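Local coordinates for protein UL37 (Suid herpesvirus 1, PDB 4K70) that is an inner tegument protein that probably helps control viral trafficking, this chain being its N-terminal half, at residues 224-235 / 268-277. Residues are numbered along the deposited sequence; the frame is centred on the assembly and turned at random.
Sequences HDRQNPTLREQF and ALAHGDAYVR
Y275 lays its ring against Q227 and the backbone of 224-228, where an Asx turn and a type I beta turn that follow helix 260-271 meet the linker between helices 208-223 and 229-240, in a chain built of helices and loops without strands. CG of Y275 stands anti to its carbonyl carbon (chi1 -67°), and the ring reaches across the linker, where its hydroxyl is held twice. Y275 OH donates a weak hydrogen bond to R226 O (2.8 Å) and accepts one from N228 N (3.1 Å). The Q227 amide stacks over one ring face, the planes 29° apart, while H224 O lies at the ring edge. L231 CD2 comes within 3.5 Å of Y275 OH, and F223 of helix 208-223 also touches Y275.

Further along helix 229-240, F235 packs against A274, whose CA lies over one face of the phenyl ring. The ring's edge meets A268 O, 3.4 Å from F235 CE2, and the backbone of G272 and D273. F235 CZ also makes apolar contact with A268 CB at 3.7 Å. L216 touches both F235 and A274.

R232, its chain bent at chi3 (-104°), brings NH2 2.7 Å from D273 OD2 in a salt bridge. D273 OD1 accepts from Y275 N, closing the Asx turn. R277, salt-bridged to D220 through NE, sends NH2 to H224 O at 2.9 Å, with NH1 adding a weak bond.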
loop_
_atom_site.group_PDB
_atom_site.type_symbol
_atom_site.label_atom_id
_atom_site.label_comp_id
_atom_site.label_asym_id
_atom_site.label_seq_id
_atom_site.Cartn_x
_atom_site.Cartn_y
_atom_site.Cartn_z
ATOM N N HIS A 224 4.457 21.534 2.377
ATOM C CA HIS A 224 5.569 22.249 1.751
ATOM C C HIS A 224 5.282 23.738 1.616
ATOM O O HIS A 224 5.340 24.476 2.602
ATOM C CB HIS A 224 5.931 21.641 0.394
ATOM C CG HIS A 224 6.482 20.248 0.485
ATOM N ND1 HIS A 224 7.829 19.970 0.371
ATOM C CD2 HIS A 224 5.868 19.057 0.679
ATOM C CE1 HIS A 224 8.019 18.667 0.487
ATOM N NE2 HIS A 224 6.844 18.089 0.678
ATOM N N ASP A 225 4.953 24.173 0.404
ATOM C CA ASP A 225 4.743 25.597 0.145
ATOM C C ASP A 225 3.271 25.982 0.074
ATOM O O ASP A 225 2.936 27.156 -0.068
ATOM C CB ASP A 225 5.455 26.026 -1.137
ATOM C CG ASP A 225 6.937 26.269 -0.923
ATOM O OD1 ASP A 225 7.316 26.721 0.179
ATOM O OD2 ASP A 225 7.724 26.005 -1.857
ATOM N N ARG A 226 2.395 24.993 0.182
ATOM C CA ARG A 226 0.960 25.233 0.145
ATOM C C ARG A 226 0.450 25.690 1.500
ATOM O O ARG A 226 0.530 24.955 2.483
ATOM C CB ARG A 226 0.229 23.957 -0.253
ATOM C CG ARG A 226 0.938 23.165 -1.316
ATOM C CD ARG A 226 0.158 21.914 -1.655
ATOM N NE ARG A 226 0.306 21.596 -3.069
ATOM C CZ ARG A 226 1.219 20.760 -3.548
ATOM N NH1 ARG A 226 2.058 20.138 -2.722
ATOM N NH2 ARG A 226 1.285 20.545 -4.854
ATOM N N GLN A 227 -0.104 26.894 1.543
ATOM C CA GLN A 227 -0.543 27.487 2.794
ATOM C C GLN A 227 -1.902 26.961 3.226
ATOM O O GLN A 227 -2.873 27.004 2.469
ATOM C CB GLN A 227 -0.602 29.009 2.651
ATOM C CG GLN A 227 0.661 29.619 2.087
ATOM C CD GLN A 227 1.403 30.453 3.107
ATOM O OE1 GLN A 227 0.835 30.869 4.122
ATOM N NE2 GLN A 227 2.683 30.702 2.847
ATOM N N ASN A 228 -1.964 26.458 4.450
ATOM C CA ASN A 228 -3.226 26.081 5.054
ATOM C C ASN A 228 -3.442 27.011 6.230
ATOM O O ASN A 228 -2.644 27.023 7.168
ATOM C CB ASN A 228 -3.184 24.631 5.527
ATOM C CG ASN A 228 -4.497 24.173 6.115
ATOM O OD1 ASN A 228 -4.917 24.643 7.169
ATOM N ND2 ASN A 228 -5.152 23.238 5.441
ATOM N N PRO A 229 -4.508 27.817 6.174
ATOM C CA PRO A 229 -4.782 28.822 7.207
ATOM C C PRO A 229 -4.980 28.224 8.600
ATOM O O PRO A 229 -4.544 28.834 9.581
ATOM C CB PRO A 229 -6.068 29.502 6.709
ATOM C CG PRO A 229 -6.644 28.562 5.686
ATOM C CD PRO A 229 -5.469 27.891 5.061
ATOM N N THR A 230 -5.605 27.055 8.698
ATOM C CA THR A 230 -5.831 26.457 10.013
ATOM C C THR A 230 -4.528 25.932 10.651
ATOM O O THR A 230 -4.310 26.091 11.852
ATOM C CB THR A 230 -6.965 25.400 9.982
ATOM O OG1 THR A 230 -6.558 24.219 10.677
ATOM C CG2 THR A 230 -7.331 25.048 8.549
ATOM N N LEU A 231 -3.658 25.339 9.836
ATOM C CA LEU A 231 -2.311 24.977 10.278
ATOM C C LEU A 231 -1.542 26.224 10.692
ATOM O O LEU A 231 -0.858 26.242 11.715
ATOM C CB LEU A 231 -1.547 24.272 9.155
ATOM C CG LEU A 231 -0.092 23.904 9.453
ATOM C CD1 LEU A 231 0.006 22.932 10.652
ATOM C CD2 LEU A 231 0.567 23.313 8.224
ATOM N N ARG A 232 -1.651 27.264 9.871
ATOM C CA ARG A 232 -0.990 28.535 10.134
ATOM C C ARG A 232 -1.406 29.123 11.489
ATOM O O ARG A 232 -0.554 29.530 12.281
ATOM C CB ARG A 232 -1.283 29.508 8.991
ATOM C CG ARG A 232 -0.566 30.828 9.085
ATOM C CD ARG A 232 -0.820 31.668 7.835
ATOM N NE ARG A 232 0.336 31.674 6.941
ATOM C CZ ARG A 232 1.195 32.685 6.837
ATOM N NH1 ARG A 232 1.028 33.787 7.563
ATOM N NH2 ARG A 232 2.216 32.603 5.995
ATOM N N GLU A 233 -2.712 29.143 11.757
ATOM C CA GLU A 233 -3.240 29.654 13.023
ATOM C C GLU A 233 -2.810 28.798 14.202
ATOM O O GLU A 233 -2.583 29.292 15.308
ATOM C CB GLU A 233 -4.769 29.669 13.011
ATOM C CG GLU A 233 -5.395 30.499 11.917
ATOM C CD GLU A 233 -6.896 30.292 11.862
ATOM O OE1 GLU A 233 -7.515 30.629 10.827
ATOM O OE2 GLU A 233 -7.450 29.779 12.859
ATOM N N GLN A 234 -2.736 27.498 13.984
ATOM C CA GLN A 234 -2.437 26.610 15.091
ATOM C C GLN A 234 -0.962 26.660 15.458
ATOM O O GLN A 234 -0.617 26.578 16.630
ATOM C CB GLN A 234 -2.885 25.187 14.788
ATOM C CG GLN A 234 -4.335 24.933 15.132
ATOM C CD GLN A 234 -4.797 23.571 14.671
ATOM O OE1 GLN A 234 -5.265 22.763 15.465
ATOM N NE2 GLN A 234 -4.666 23.310 13.376
ATOM N N PHE A 235 -0.091 26.804 14.469
ATOM C CA PHE A 235 1.311 27.021 14.797
ATOM C C PHE A 235 1.521 28.337 15.546
ATOM O O PHE A 235 2.234 28.382 16.552
ATOM C CB PHE A 235 2.206 26.995 13.568
ATOM C CG PHE A 235 3.622 27.394 13.872
ATOM C CD1 PHE A 235 4.487 26.501 14.476
ATOM C CD2 PHE A 235 4.075 28.674 13.584
ATOM C CE1 PHE A 235 5.792 26.872 14.775
ATOM C CE2 PHE A 235 5.372 29.049 13.881
ATOM C CZ PHE A 235 6.232 28.146 14.475
ATOM N N ALA A 268 10.630 30.239 11.715
ATOM C CA ALA A 268 9.193 30.147 11.941
ATOM C C ALA A 268 8.827 30.720 13.305
ATOM O O ALA A 268 7.831 31.420 13.443
ATOM C CB ALA A 268 8.716 28.701 11.810
ATOM N N LEU A 269 9.638 30.432 14.320
ATOM C CA LEU A 269 9.338 30.947 15.645
ATOM C C LEU A 269 9.493 32.466 15.697
ATOM O O LEU A 269 8.711 33.148 16.358
ATOM C CB LEU A 269 10.194 30.261 16.718
ATOM C CG LEU A 269 9.810 28.820 17.061
ATOM C CD1 LEU A 269 10.905 28.129 17.867
ATOM C CD2 LEU A 269 8.480 28.764 17.819
ATOM N N ALA A 270 10.499 32.987 14.998
ATOM C CA ALA A 270 10.779 34.423 14.999
ATOM C C ALA A 270 9.677 35.202 14.292
ATOM O O ALA A 270 9.458 36.374 14.577
ATOM C CB ALA A 270 12.130 34.709 14.347
ATOM N N HIS A 271 8.983 34.545 13.371
ATOM C CA HIS A 271 7.942 35.201 12.587
ATOM C C HIS A 271 6.533 34.800 12.987
ATOM O O HIS A 271 5.564 35.383 12.505
ATOM C CB HIS A 271 8.146 34.929 11.095
ATOM C CG HIS A 271 9.275 35.703 10.496
ATOM N ND1 HIS A 271 10.595 35.331 10.642
ATOM C CD2 HIS A 271 9.287 36.845 9.768
ATOM C CE1 HIS A 271 11.370 36.204 10.021
ATOM N NE2 HIS A 271 10.601 37.131 9.484
ATOM N N GLY A 272 6.415 33.806 13.862
ATOM C CA GLY A 272 5.116 33.254 14.205
ATOM C C GLY A 272 4.414 32.685 12.983
ATOM O O GLY A 272 3.184 32.647 12.921
ATOM N N ASP A 273 5.202 32.224 12.016
ATOM C CA ASP A 273 4.675 31.783 10.729
ATOM C C ASP A 273 5.327 30.478 10.309
ATOM O O ASP A 273 6.521 30.452 10.037
ATOM C CB ASP A 273 4.956 32.850 9.665
ATOM C CG ASP A 273 4.245 32.574 8.348
ATOM O OD1 ASP A 273 3.683 31.468 8.179
ATOM O OD2 ASP A 273 4.257 33.469 7.473
ATOM N N ALA A 274 4.542 29.405 10.230
ATOM C CA ALA A 274 5.092 28.081 9.945
ATOM C C ALA A 274 5.741 27.957 8.561
ATOM O O ALA A 274 6.559 27.060 8.336
ATOM C CB ALA A 274 4.021 27.001 10.134
ATOM N N TYR A 275 5.385 28.849 7.639
ATOM C CA TYR A 275 5.870 28.752 6.260
ATOM C C TYR A 275 7.127 29.570 5.976
ATOM O O TYR A 275 7.681 29.517 4.876
ATOM C CB TYR A 275 4.752 29.097 5.272
ATOM C CG TYR A 275 3.658 28.064 5.284
ATOM C CD1 TYR A 275 3.776 26.896 4.539
ATOM C CD2 TYR A 275 2.518 28.236 6.055
ATOM C CE1 TYR A 275 2.780 25.934 4.547
ATOM C CE2 TYR A 275 1.514 27.275 6.070
ATOM C CZ TYR A 275 1.655 26.127 5.313
ATOM O OH TYR A 275 0.670 25.170 5.314
ATOM N N VAL A 276 7.571 30.324 6.974
ATOM C CA VAL A 276 8.866 30.981 6.928
ATOM C C VAL A 276 9.927 29.969 7.354
ATOM O O VAL A 276 9.853 29.401 8.450
ATOM C CB VAL A 276 8.911 32.187 7.875
ATOM C CG1 VAL A 276 10.257 32.885 7.778
ATOM C CG2 VAL A 276 7.791 33.148 7.551
ATOM N N ARG A 277 10.905 29.738 6.485
ATOM C CA ARG A 277 11.884 28.682 6.703
ATOM C C ARG A 277 13.323 29.182 6.634
ATOM O O ARG A 277 14.253 28.407 6.853
ATOM C CB ARG A 277 11.684 27.553 5.683
ATOM C CG ARG A 277 10.379 26.786 5.832
ATOM C CD ARG A 277 10.392 25.518 4.977
ATOM N NE ARG A 277 9.222 24.673 5.203
ATOM C CZ ARG A 277 8.061 24.824 4.574
ATOM N NH1 ARG A 277 7.912 25.799 3.686
ATOM N NH2 ARG A 277 7.046 24.010 4.838
#